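PDB 4F53: SusD homolog from Bacteroides ovatus, which probably binds mucin O-glycans at the bacterial surface as a SusD-family outer-membrane lipoprotein built on a helical, TPR-like scaffold. Local coordinates for residues A[113-116]-A[117-121]; A[89-92]-A[93-97]; A[441-444]-A[445-448]. All coordinates share one frame; numbering follows the deposited sequence.

Contact 1: residues A[113-116]-A[117-121]; sequences LSLA and ELYRI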
loop_
_atom_site.group_PDB
_atom_site.type_symbol
_atom_site.label_atom_id
_atom_site.label_comp_id
_atom_site.label_asym_id
_atom_site.label_seq_id
_atom_site.Cartn_x
_atom_site.Cartn_y
_atom_site.Cartn_z
ATOM N N LEU A 113 -15.215 -20.829 -0.362
ATOM C CA LEU A 113 -13.890 -21.278 -0.798
ATOM C C LEU A 113 -13.304 -20.281 -1.800
ATOM O O LEU A 113 -12.089 -20.059 -1.795
ATOM C CB LEU A 113 -13.954 -22.692 -1.397
ATOM C CG LEU A 113 -14.375 -23.789 -0.440
ATOM C CD1 LEU A 113 -14.872 -24.997 -1.207
ATOM C CD2 LEU A 113 -13.271 -24.117 0.581
ATOM N N SER A 114 -14.178 -19.640 -2.611
ATOM C CA SER A 114 -13.775 -18.625 -3.580
ATOM C C SER A 114 -13.349 -17.346 -2.870
ATOM O O SER A 114 -12.343 -16.744 -3.238
ATOM C CB SER A 114 -14.899 -18.357 -4.573
ATOM O OG SER A 114 -14.974 -19.465 -5.455
ATOM N N LEU A 115 -14.087 -16.961 -1.818
ATOM C CA LEU A 115 -13.746 -15.793 -1.012
ATOM C C LEU A 115 -12.438 -16.033 -0.235
ATOM O O LEU A 115 -11.592 -15.154 -0.198
ATOM C CB LEU A 115 -14.883 -15.463 -0.055
ATOM C CG LEU A 115 -16.090 -14.786 -0.666
ATOM C CD1 LEU A 115 -17.224 -14.809 0.311
ATOM C CD2 LEU A 115 -15.773 -13.360 -1.091
ATOM N N ALA A 116 -12.254 -17.244 0.335
ATOM C CA ALA A 116 -11.026 -17.627 1.043
ATOM C C ALA A 116 -9.813 -17.497 0.105
ATOM O O ALA A 116 -8.796 -16.928 0.502
ATOM C CB ALA A 116 -11.145 -19.055 1.575
ATOM N N GLU A 117 -9.953 -17.961 -1.157
ATOM C CA GLU A 117 -8.918 -17.849 -2.188
ATOM C C GLU A 117 -8.671 -16.394 -2.590
ATOM O O GLU A 117 -7.524 -16.033 -2.837
ATOM C CB GLU A 117 -9.279 -18.669 -3.439
ATOM C CG GLU A 117 -8.061 -19.111 -4.237
ATOM C CD GLU A 117 -7.127 -20.050 -3.493
ATOM O OE1 GLU A 117 -7.603 -20.791 -2.601
ATOM O OE2 GLU A 117 -5.912 -20.034 -3.796
ATOM N N LEU A 118 -9.737 -15.567 -2.670
ATOM C CA LEU A 118 -9.620 -14.141 -2.991
ATOM C C LEU A 118 -8.773 -13.432 -1.915
ATOM O O LEU A 118 -7.892 -12.654 -2.265
ATOM C CB LEU A 118 -11.005 -13.482 -3.130
ATOM C CG LEU A 118 -11.034 -11.961 -3.449
ATOM C CD1 LEU A 118 -10.397 -11.654 -4.792
ATOM C CD2 LEU A 118 -12.452 -11.428 -3.426
ATOM N N TYR A 119 -9.012 -13.738 -0.612
ATOM C CA TYR A 119 -8.271 -13.159 0.511
ATOM C C TYR A 119 -6.824 -13.589 0.443
ATOM O O TYR A 119 -5.949 -12.747 0.596
ATOM C CB TYR A 119 -8.902 -13.553 1.868
ATOM C CG TYR A 119 -10.363 -13.166 2.020
ATOM C CD1 TYR A 119 -10.889 -12.055 1.352
ATOM C CD2 TYR A 119 -11.213 -13.892 2.853
ATOM C CE1 TYR A 119 -12.224 -11.682 1.509
ATOM C CE2 TYR A 119 -12.556 -13.540 2.997
ATOM C CZ TYR A 119 -13.049 -12.425 2.342
ATOM O OH TYR A 119 -14.369 -12.093 2.488
ATOM N N ARG A 120 -6.572 -14.880 0.134
ATOM C CA ARG A 120 -5.231 -15.445 -0.066
ATOM C C ARG A 120 -4.457 -14.683 -1.146
ATOM O O ARG A 120 -3.309 -14.327 -0.921
ATOM C CB ARG A 120 -5.331 -16.922 -0.456
ATOM C CG ARG A 120 -4.007 -17.621 -0.382
ATOM C CD ARG A 120 -4.118 -18.949 -1.076
ATOM N NE ARG A 120 -2.833 -19.636 -1.063
ATOM C CZ ARG A 120 -2.491 -20.587 -1.916
ATOM N NH1 ARG A 120 -3.333 -20.968 -2.868
ATOM N NH2 ARG A 120 -1.300 -21.158 -1.834
ATOM N N ILE A 121 -5.097 -14.423 -2.313
ATOM C CA ILE A 121 -4.489 -13.666 -3.404
ATOM C C ILE A 121 -4.079 -12.250 -2.919
ATOM O O ILE A 121 -2.915 -11.905 -3.058
ATOM C CB ILE A 121 -5.407 -13.630 -4.654
ATOM C CG1 ILE A 121 -5.513 -15.048 -5.248
ATOM C CG2 ILE A 121 -4.857 -12.629 -5.694
ATOM C CD1 ILE A 121 -6.585 -15.271 -6.305
HETATM O O HOH W 1 -9.839 -21.663 -1.466
#

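Contact 2: residues A[89-92]-A[93-97]; sequences FNDF and YSKFY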
loop_
_atom_site.group_PDB
_atom_site.type_symbol
_atom_site.label_atom_id
_atom_site.label_comp_id
_atom_site.label_asym_id
_atom_site.label_seq_id
_atom_site.Cartn_x
_atom_site.Cartn_y
_atom_site.Cartn_z
ATOM N N PHE A 89 7.214 -11.270 6.698
ATOM C CA PHE A 89 7.274 -12.514 5.946
ATOM C C PHE A 89 6.546 -13.607 6.724
ATOM O O PHE A 89 5.406 -13.929 6.389
ATOM C CB PHE A 89 8.736 -12.907 5.634
ATOM C CG PHE A 89 8.923 -13.988 4.585
ATOM C CD1 PHE A 89 8.294 -13.899 3.343
ATOM C CD2 PHE A 89 9.765 -15.066 4.818
ATOM C CE1 PHE A 89 8.478 -14.893 2.374
ATOM C CE2 PHE A 89 9.960 -16.047 3.841
ATOM C CZ PHE A 89 9.316 -15.956 2.626
ATOM N N ASN A 90 7.168 -14.096 7.804
ATOM C CA ASN A 90 6.712 -15.184 8.668
ATOM C C ASN A 90 5.344 -14.968 9.282
ATOM O O ASN A 90 4.572 -15.918 9.319
ATOM C CB ASN A 90 7.720 -15.462 9.800
ATOM C CG ASN A 90 9.004 -16.101 9.324
ATOM O OD1 ASN A 90 9.843 -15.467 8.679
ATOM N ND2 ASN A 90 9.188 -17.378 9.630
ATOM N N ASP A 91 5.041 -13.752 9.780
ATOM C CA ASP A 91 3.772 -13.502 10.449
ATOM C C ASP A 91 2.581 -13.573 9.503
ATOM O O ASP A 91 1.523 -13.998 9.946
ATOM C CB ASP A 91 3.792 -12.184 11.233
ATOM C CG ASP A 91 4.606 -12.219 12.520
ATOM O OD1 ASP A 91 5.561 -13.041 12.611
ATOM O OD2 ASP A 91 4.295 -11.431 13.434
ATOM N N PHE A 92 2.734 -13.262 8.209
ATOM C CA PHE A 92 1.617 -13.443 7.274
ATOM C C PHE A 92 1.285 -14.925 7.090
ATOM O O PHE A 92 0.107 -15.272 7.081
ATOM C CB PHE A 92 1.880 -12.802 5.917
ATOM C CG PHE A 92 1.541 -11.334 5.874
ATOM C CD1 PHE A 92 0.215 -10.904 5.931
ATOM C CD2 PHE A 92 2.539 -10.379 5.754
ATOM C CE1 PHE A 92 -0.098 -9.546 5.882
ATOM C CE2 PHE A 92 2.222 -9.025 5.685
ATOM C CZ PHE A 92 0.909 -8.618 5.760
ATOM N N TYR A 93 2.314 -15.795 7.014
ATOM C CA TYR A 93 2.129 -17.245 6.851
ATOM C C TYR A 93 1.515 -17.876 8.110
ATOM O O TYR A 93 0.581 -18.658 7.971
ATOM C CB TYR A 93 3.451 -17.945 6.466
ATOM C CG TYR A 93 3.819 -17.716 5.013
ATOM C CD1 TYR A 93 4.405 -16.517 4.599
ATOM C CD2 TYR A 93 3.541 -18.677 4.043
ATOM C CE1 TYR A 93 4.725 -16.294 3.263
ATOM C CE2 TYR A 93 3.859 -18.462 2.703
ATOM C CZ TYR A 93 4.461 -17.276 2.322
ATOM O OH TYR A 93 4.751 -17.057 1.006
ATOM N N SER A 94 1.998 -17.504 9.324
ATOM C CA SER A 94 1.511 -17.997 10.631
ATOM C C SER A 94 0.063 -17.610 10.891
ATOM O O SER A 94 -0.703 -18.372 11.493
ATOM C CB SER A 94 2.349 -17.420 11.773
ATOM O OG SER A 94 3.732 -17.669 11.599
ATOM N N LYS A 95 -0.290 -16.392 10.481
ATOM C CA LYS A 95 -1.624 -15.864 10.738
ATOM C C LYS A 95 -2.633 -16.274 9.673
ATOM O O LYS A 95 -3.811 -16.406 10.006
ATOM C CB LYS A 95 -1.592 -14.336 10.863
ATOM C CG LYS A 95 -0.836 -13.866 12.098
ATOM C CD LYS A 95 -0.683 -12.360 12.058
ATOM C CE LYS A 95 0.293 -11.867 13.093
ATOM N NZ LYS A 95 -0.305 -11.890 14.442
ATOM N N PHE A 96 -2.202 -16.456 8.407
ATOM C CA PHE A 96 -3.135 -16.778 7.330
ATOM C C PHE A 96 -3.399 -18.283 7.129
ATOM O O PHE A 96 -4.570 -18.702 7.107
ATOM C CB PHE A 96 -2.679 -16.157 5.969
ATOM C CG PHE A 96 -3.755 -16.214 4.909
ATOM C CD1 PHE A 96 -3.893 -17.339 4.088
ATOM C CD2 PHE A 96 -4.668 -15.171 4.767
ATOM C CE1 PHE A 96 -4.937 -17.420 3.161
ATOM C CE2 PHE A 96 -5.702 -15.244 3.828
ATOM C CZ PHE A 96 -5.854 -16.383 3.057
ATOM N N TYR A 97 -2.335 -19.060 6.879
ATOM C CA TYR A 97 -2.445 -20.445 6.431
ATOM C C TYR A 97 -3.105 -21.451 7.385
ATOM O O TYR A 97 -3.922 -22.220 6.859
ATOM C CB TYR A 97 -1.120 -20.977 5.900
ATOM C CG TYR A 97 -0.911 -20.533 4.465
ATOM C CD1 TYR A 97 -1.710 -21.026 3.437
ATOM C CD2 TYR A 97 0.015 -19.541 4.148
ATOM C CE1 TYR A 97 -1.550 -20.592 2.123
ATOM C CE2 TYR A 97 0.214 -19.134 2.830
ATOM C CZ TYR A 97 -0.578 -19.651 1.819
ATOM O OH TYR A 97 -0.422 -19.216 0.513
HETATM O O HOH W 2 5.482 -15.822 12.753
#

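Contact 3: residues A[441-444]-A[445-448]; sequences NGME and SWTE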
loop_
_atom_site.group_PDB
_atom_site.type_symbol
_atom_site.label_atom_id
_atom_site.label_comp_id
_atom_site.label_asym_id
_atom_site.label_seq_id
_atom_site.Cartn_x
_atom_site.Cartn_y
_atom_site.Cartn_z
ATOM N N ASN A 441 -3.112 3.724 2.510
ATOM C CA ASN A 441 -2.717 2.427 1.942
ATOM C C ASN A 441 -1.289 2.465 1.396
ATOM O O ASN A 441 -1.088 2.467 0.177
ATOM C CB ASN A 441 -3.696 1.964 0.843
ATOM C CG ASN A 441 -3.502 0.506 0.443
ATOM O OD1 ASN A 441 -2.594 -0.205 0.931
ATOM N ND2 ASN A 441 -4.353 0.021 -0.445
ATOM N N GLY A 442 -0.312 2.450 2.304
ATOM C CA GLY A 442 1.096 2.522 1.942
ATOM C C GLY A 442 1.637 1.327 1.205
ATOM O O GLY A 442 2.565 1.471 0.404
HETATM N N MSE A 443 1.103 0.121 1.492
HETATM C CA MSE A 443 1.590 -1.088 0.815
HETATM C C MSE A 443 1.425 -0.933 -0.696
HETATM O O MSE A 443 2.405 -1.079 -1.444
HETATM C CB MSE A 443 0.882 -2.362 1.334
HETATM C CG MSE A 443 1.510 -3.671 0.789
HETATM SE SE MSE A 443 3.432 -3.848 1.222
HETATM C CE MSE A 443 4.137 -4.320 -0.554
ATOM N N GLU A 444 0.222 -0.525 -1.120
ATOM C CA GLU A 444 -0.105 -0.320 -2.531
ATOM C C GLU A 444 0.719 0.827 -3.104
ATOM O O GLU A 444 1.256 0.675 -4.197
ATOM C CB GLU A 444 -1.635 -0.082 -2.748
ATOM C CG GLU A 444 -2.057 -0.143 -4.213
ATOM C CD GLU A 444 -1.573 -1.304 -5.088
ATOM O OE1 GLU A 444 -1.388 -2.437 -4.581
ATOM O OE2 GLU A 444 -1.392 -1.074 -6.304
ATOM N N SER A 445 0.814 1.946 -2.382
ATOM C CA SER A 445 1.545 3.141 -2.856
ATOM C C SER A 445 3.064 2.929 -2.930
ATOM O O SER A 445 3.693 3.527 -3.799
ATOM C CB SER A 445 1.220 4.368 -2.008
ATOM O OG SER A 445 -0.115 4.714 -2.326
ATOM N N TRP A 446 3.638 2.074 -2.065
ATOM C CA TRP A 446 5.057 1.702 -2.147
ATOM C C TRP A 446 5.265 0.860 -3.443
ATOM O O TRP A 446 6.187 1.112 -4.231
ATOM C CB TRP A 446 5.537 0.929 -0.879
ATOM C CG TRP A 446 6.955 0.403 -0.986
ATOM C CD1 TRP A 446 8.019 1.028 -1.579
ATOM C CD2 TRP A 446 7.461 -0.853 -0.479
ATOM N NE1 TRP A 446 9.152 0.249 -1.468
ATOM C CE2 TRP A 446 8.835 -0.922 -0.827
ATOM C CE3 TRP A 446 6.880 -1.944 0.217
ATOM C CZ2 TRP A 446 9.650 -2.019 -0.474
ATOM C CZ3 TRP A 446 7.684 -3.033 0.554
ATOM C CH2 TRP A 446 9.047 -3.068 0.208
ATOM N N THR A 447 4.368 -0.093 -3.695
ATOM C CA THR A 447 4.451 -0.926 -4.899
ATOM C C THR A 447 4.353 -0.029 -6.167
ATOM O O THR A 447 5.101 -0.219 -7.120
ATOM C CB THR A 447 3.353 -2.003 -4.847
ATOM O OG1 THR A 447 3.581 -2.839 -3.704
ATOM C CG2 THR A 447 3.306 -2.837 -6.080
ATOM N N GLU A 448 3.461 0.954 -6.150
ATOM C CA GLU A 448 3.241 1.824 -7.310
ATOM C C GLU A 448 4.389 2.813 -7.513
ATOM O O GLU A 448 4.705 3.148 -8.651
ATOM C CB GLU A 448 1.859 2.520 -7.205
ATOM C CG GLU A 448 0.752 1.488 -7.471
ATOM C CD GLU A 448 0.804 0.841 -8.851
ATOM O OE1 GLU A 448 0.286 1.475 -9.793
ATOM O OE2 GLU A 448 1.415 -0.245 -9.013
#

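Contact 1: residues A[113-116]-A[117-121]
With CG beside the backbone N (chi1 -57°), the ring of Tyr-119 swings back along the helix toward Leu-115, whose own CG takes the same sense (chi1 -76°), and the two side chains run side by side, pointing the same way. The carbonyl oxygen of Leu-115 sits over one face of the tyrosine ring near its rim, 3.2 Å from CG of Tyr-119, while the same oxygen accepts the backbone N of Tyr-119 at 3.0 Å. Farther out, CB of Leu-115 lies 4.3 Å from CZ of Tyr-119. On another flank Glu-117, bent at its second torsion, turns its carboxylate so that OE2 receives NH1 of Arg-120 at 2.9 Å; the bond uses the syn lone pair and lies almost in the guanidinium plane. A water donates to Glu-117 OE1 and also to Leu-113 O, the oxygen that takes the backbone N of Glu-117. These are i to i+4 and i to i+3 contacts within helix 110-131 of this TPR-like protein. Leu-115 and Leu-118 pack on Trp-193 of helix 190-207, whereas Tyr-100 of helix 82-106 bonds to Glu-117 OE1 and Tyr-136 meets Arg-120 in a cation-pi contact. Both carboxylate oxygens of Glu-117 are therefore engaged, which probably limits its rotation and offsets part of the charge of Arg-120, which also has an acetate ion nearby.

Contact 2: residues A[89-92]-A[93-97]
Tyr-93 meets Phe-89, one turn earlier, in a T-shaped pair: the edge of the tyrosine is directed at the phenylalanine face, with ring centroids 5.6 Å apart and planes at 64°. The closest side-chain atoms are CE1 of Phe-89 and CE1 of Tyr-93, at 4.1 Å. Phe-89 O approaches the tyrosine edge in the ring plane, 3.3 Å from CD1 of Tyr-93. The phenolic OH continues to the carbonyl oxygen of Pro-135. A leucine in place of Tyr-93 would probably leave the face of Phe-89 without its edge-on partner and the Pro-135 carbonyl without the phenol's bond. Phe-92 O accepts the backbone N of Phe-96 at 2.9 Å, and its side chain lies against Val-123 of helix 110-131 and, edge-to-face, Phe-46 of helix 44-58. Helix 82-106 thus joins two neighbours in the helical TPR-like fold, and it is kinked here, where the N of Phe-92 lacks the bond to the turn before and makes a weak one to Phe-89 O. Asp-91 runs alongside Lys-95, whose CE comes within 4.0 Å of CB of Asp-91; the lysine NZ bonds to Gln-43. A water donates to Asp-91 OD1 and to Ser-94 OG. That hydroxyl in turn donates to Asn-90 O at 3.0 Å from above the carbonyl plane, while the backbone N of Ser-94 reaches the same oxygen along a nearly straight line.

Contact 3: residues A[441-444]-A[445-448]
Two glutamates one turn apart, Glu-444 and Glu-448, lie side by side and point the same way despite their like charges: their OE2 atoms are 4.0 Å apart and the carboxylate planes differ by 26°. Glu-444 has CG anti to the backbone N (chi1 -168°) and Glu-448 has CG beside it (chi1 -72°); OE2 of Glu-444 comes to 3.5 Å from CG of Glu-448. Arg-207 of helix 190-207 puts NH1 in salt bridges to OE2 of both, and Glu-448 OE1 is paired with Arg-451 and Lys-434. On another side of the same helix, 442-452, selenomethionine Met-443 bends at its second and third torsions and brings its methyl toward Trp-446 and Thr-447. CE of Met-443 lies 3.7 Å from CE3 of Trp-446, and SE is at the edge of the six-membered ring, 5.3 Å from its centroid, a Met-aromatic contact. The same methyl is 3.5 Å from OG1 of Thr-447. Met-443 O accepts the backbone N of Thr-447 at 3.1 Å. Asn-441 is the N-cap: its OD1 takes a weak bond from the backbone N of Glu-444, while its carbonyl oxygen accepts that of Ser-445. Beyond the segments, Trp-446 NE1 bonds to Ala-475 O, and Met-443 packs on helix 110-131 in this TPR-like fold. Repulsion between the two buried carboxylates is probably offset by the shared Arg-207, helped by Arg-451 and Lys-434, which would favour both staying ionised.

Overall arrangement
All three are local contacts along one helix, contact 3 at its N-terminal end, and all are largely buried. Contact 3 lies deepest, its centre about 3 Å from the centre of the chain, against about 19 and 18 Å for the centres of contacts 1 and 2. Contacts 1 and 2 occupy successive helices, 110-131 and 82-106, and touch: Arg-120 NE is 2.9 Å from Tyr-97 OH, a probable hydrogen bond, and the Phe-96 ring packs on the Arg-120 backbone. Contacts 2 and 3 both press on helix 110-131, which carries contact 1. Contact 2 is mainly aromatic, with a water-bridged polar flank at the exposed Ser-94; contact 1 matches an acid to a base within its helix; contact 3 gathers acids whose bases come largely from other helices.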